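Local coordinates for inner membrane protein (Salmonella typhimurium LT2, PDB 2QJV) that belongs to the KduI/IolB family of cupins, binds nickel in the crystal and probably isomerises sugar acids such as glucuronate, at residues I143-D146 against S147-A150; A232-A235 against G236-N239. The protein carries 2 engineered substitutions. All coordinates share one frame; numbering follows the deposited sequence.

Contact 1: I143-D146 against S147-A150; sequences ILPD and SQLA
Gln148 folds back along Pro145, and its side chain lies alongside the Pro145 ring in the same direction. Gln148 CB lies 3.7 Å from the carbonyl oxygen Pro145 O and 3.9 Å from the ring carbon Pro145 CD. The next carbon, CG, stands beside the backbone N of its own residue (chi1 -68°), which directs it to the ring: Gln148 CG is 3.7 Å from Pro145 CG. Beyond it the chain bends at chi2, carrying the amide off from the ring. The same two residues are joined by a backbone bond, Gln148 N to Pro145 O at 3.1 Å; it is fairly straight at the hydrogen (159°), although the donor sits 57° out of the carbonyl plane and therefore uses neither lone-pair direction. The bond closes a type I beta turn from Pro145 to Gln148, inside the loop that joins strands 138-142 and 154-160 of the cupin fold. Just before the turn, Ile143 and Leu144 both face Val155, the signature of a classic beta bulge. Ser147, at the third position of the turn, comes to the CB side of the ring, with Ser147 OG 3.6 Å from Pro145 CG, the carbon it shares with Gln148. Leu144 extends its two methyls to different partners. Leu144 CD1 lies 3.6 Å from the carbonyl oxygen Leu149 O, while Leu144 CD2 meets the methyl Ala150 CB at 3.9 Å. The backbone oxygens of Gln148 and Leu149 accept hydrogen bonds from Arg250 and Arg119, respectively, and Asp146 OD2 accepts one from the backbone N of Trp252.

Contact 2: A232-A235 against G236-N239; sequences ATIA and GYDN
Tyr237 closes a tight turn onto Ile234: its backbone N donates to Ile234 O at 3.0 Å, with an angle of 159° at the hydrogen and the donor tilted 20° from the carbonyl plane. Tyr237 CB lies 3.8 Å from the same oxygen, and the ring presents its edge to Ile234, with Tyr237 CD2 4.3 Å from Ile234 CG2. Ala235 and Gly236 occupy the two middle positions, Ala235 CB lying 3.4 Å from Gly236 N. Gly236 has a positive phi (95°), at which a side chain would be jammed against Ala235 O, so this third position of the type II beta turn calls for glycine. The turn joins strand 231-233 to strand 238-246, which belong to different sheets of the cupin domain. A water spans its mouth, accepting from Ile234 N at 3.0 Å and donating to Tyr237 O at 2.8 Å. Back from the turn, Thr233 CG2 meets Asn239 CB at 3.7 Å, while Thr233 OG1 bonds to Ala164 O and Asn239 ND2 to His190. The second subunit supplies further partners: Ala235 O accepts from its Trp168 and Ala235 N donates to its Thr165, and Tyr237 OH hydrogen-bonds to His260 and Trp262 of that neighbouring chain.

In the fold
Both contacts are beta turns that follow a strand of the chain, but they sit on opposite sides of its centre: their own centres are 29 Å apart and their nearest atoms about 13 Å, so they do not touch. The strands they adjoin share a sheet nonetheless. Contact 1 lies in the loop leading into strand 154-160, and contact 2 runs into strand 238-246, the antiparallel neighbour of 154-160. Nickel is not a direct partner of either; the Asp146 side chain is about 12 Å from a bound nickel ion and that of Asn239 about 13 Å. Their surroundings differ, since contact 2 meets another subunit whereas contact 1 is touched by its own chain alone.

Contact 1: I143-D146 against S147-A150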
# COMPACT_ATOMS: atom_id res chain seq x y z
N ILE A 143 9.58 18.55 -31.57
CA ILE A 143 11.00 18.26 -31.82
C ILE A 143 11.17 17.09 -32.82
O ILE A 143 11.91 17.20 -33.78
CB ILE A 143 11.77 17.99 -30.50
CG1 ILE A 143 11.82 19.28 -29.65
CG2 ILE A 143 13.21 17.42 -30.81
CD1 ILE A 143 12.27 19.07 -28.22
N LEU A 144 10.46 16.00 -32.59
CA LEU A 144 10.57 14.82 -33.40
C LEU A 144 9.20 14.13 -33.54
O LEU A 144 8.91 13.16 -32.83
CB LEU A 144 11.65 13.88 -32.85
CG LEU A 144 12.06 12.67 -33.72
CD1 LEU A 144 12.25 13.05 -35.21
CD2 LEU A 144 13.30 12.02 -33.11
N PRO A 145 8.34 14.69 -34.39
CA PRO A 145 6.99 14.13 -34.58
C PRO A 145 6.96 12.94 -35.54
O PRO A 145 7.96 12.65 -36.20
CB PRO A 145 6.23 15.28 -35.21
CG PRO A 145 7.29 16.08 -35.95
CD PRO A 145 8.56 15.89 -35.22
N ASP A 146 5.80 12.31 -35.66
CA ASP A 146 5.66 11.13 -36.55
C ASP A 146 5.69 11.47 -38.05
O ASP A 146 5.81 10.56 -38.86
CB ASP A 146 4.43 10.26 -36.19
CG ASP A 146 3.06 10.91 -36.43
OD1 ASP A 146 2.93 11.99 -37.06
OD2 ASP A 146 2.07 10.24 -35.99
N SER A 147 5.62 12.76 -38.39
CA SER A 147 5.75 13.27 -39.73
C SER A 147 7.22 13.56 -40.11
O SER A 147 7.47 13.96 -41.24
CB SER A 147 4.92 14.55 -39.88
OG SER A 147 5.27 15.45 -38.85
N GLN A 148 8.15 13.41 -39.17
CA GLN A 148 9.60 13.55 -39.39
C GLN A 148 10.22 12.16 -39.23
O GLN A 148 9.57 11.26 -38.75
CB GLN A 148 10.23 14.57 -38.46
CG GLN A 148 9.75 16.01 -38.77
CD GLN A 148 10.30 16.51 -40.11
OE1 GLN A 148 11.50 16.52 -40.32
NE2 GLN A 148 9.42 16.96 -40.99
N LEU A 149 11.48 12.00 -39.64
CA LEU A 149 12.13 10.68 -39.69
C LEU A 149 12.85 10.22 -38.41
O LEU A 149 13.64 10.94 -37.82
CB LEU A 149 13.12 10.64 -40.88
CG LEU A 149 12.57 10.85 -42.29
CD1 LEU A 149 13.71 10.96 -43.32
CD2 LEU A 149 11.56 9.78 -42.72
N ALA A 150 12.50 9.00 -37.99
CA ALA A 150 13.14 8.26 -36.91
C ALA A 150 12.58 6.83 -36.98
O ALA A 150 11.52 6.59 -37.57
CB ALA A 150 12.92 8.91 -35.51

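Contact 2: A232-A235 against G236-N239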
# COMPACT_ATOMS: atom_id res chain seq x y z
N ALA A 232 -2.41 18.90 -14.19
CA ALA A 232 -3.06 20.08 -13.59
C ALA A 232 -1.99 20.96 -12.93
O ALA A 232 -1.32 20.55 -11.98
CB ALA A 232 -4.18 19.70 -12.59
N THR A 233 -1.82 22.16 -13.46
CA THR A 233 -0.87 23.12 -12.90
C THR A 233 -1.52 23.95 -11.77
O THR A 233 -2.74 24.04 -11.64
CB THR A 233 -0.22 24.05 -14.01
OG1 THR A 233 -1.21 24.93 -14.51
CG2 THR A 233 0.40 23.25 -15.16
N ILE A 234 -0.65 24.58 -10.99
CA ILE A 234 -0.94 25.31 -9.77
C ILE A 234 -0.62 26.80 -9.93
O ILE A 234 0.45 27.14 -10.43
CB ILE A 234 -0.03 24.67 -8.62
CG1 ILE A 234 -0.44 23.19 -8.38
CG2 ILE A 234 -0.03 25.44 -7.35
CD1 ILE A 234 -1.85 22.99 -7.95
N ALA A 235 -1.56 27.65 -9.53
CA ALA A 235 -1.38 29.12 -9.56
C ALA A 235 0.00 29.53 -9.02
O ALA A 235 0.42 29.10 -7.94
CB ALA A 235 -2.49 29.82 -8.79
N GLY A 236 0.70 30.38 -9.77
CA GLY A 236 2.03 30.85 -9.41
C GLY A 236 3.19 30.09 -10.00
O GLY A 236 4.29 30.62 -10.10
N TYR A 237 2.94 28.85 -10.44
CA TYR A 237 3.99 28.00 -11.00
C TYR A 237 3.74 27.53 -12.43
O TYR A 237 2.95 26.61 -12.69
CB TYR A 237 4.23 26.79 -10.10
CG TYR A 237 4.71 27.21 -8.74
CD1 TYR A 237 5.99 27.74 -8.57
CD2 TYR A 237 3.90 27.06 -7.61
CE1 TYR A 237 6.44 28.12 -7.33
CE2 TYR A 237 4.36 27.48 -6.34
CZ TYR A 237 5.61 28.00 -6.22
OH TYR A 237 6.06 28.39 -4.97
N ASP A 238 4.44 28.19 -13.34
CA ASP A 238 4.45 27.80 -14.75
C ASP A 238 5.16 26.43 -14.88
O ASP A 238 6.09 26.08 -14.13
CB ASP A 238 5.12 28.85 -15.65
CG ASP A 238 4.33 30.12 -15.80
OD1 ASP A 238 3.08 30.14 -15.68
OD2 ASP A 238 5.00 31.12 -16.05
N ASN A 239 4.66 25.63 -15.81
CA ASN A 239 5.14 24.27 -16.06
C ASN A 239 5.66 24.11 -17.50
O ASN A 239 5.26 24.81 -18.42
CB ASN A 239 4.01 23.27 -15.70
CG ASN A 239 4.33 21.79 -16.01
OD1 ASN A 239 3.68 21.22 -16.89
ND2 ASN A 239 5.28 21.13 -15.26
O HOH W 1 2.19 24.11 -11.75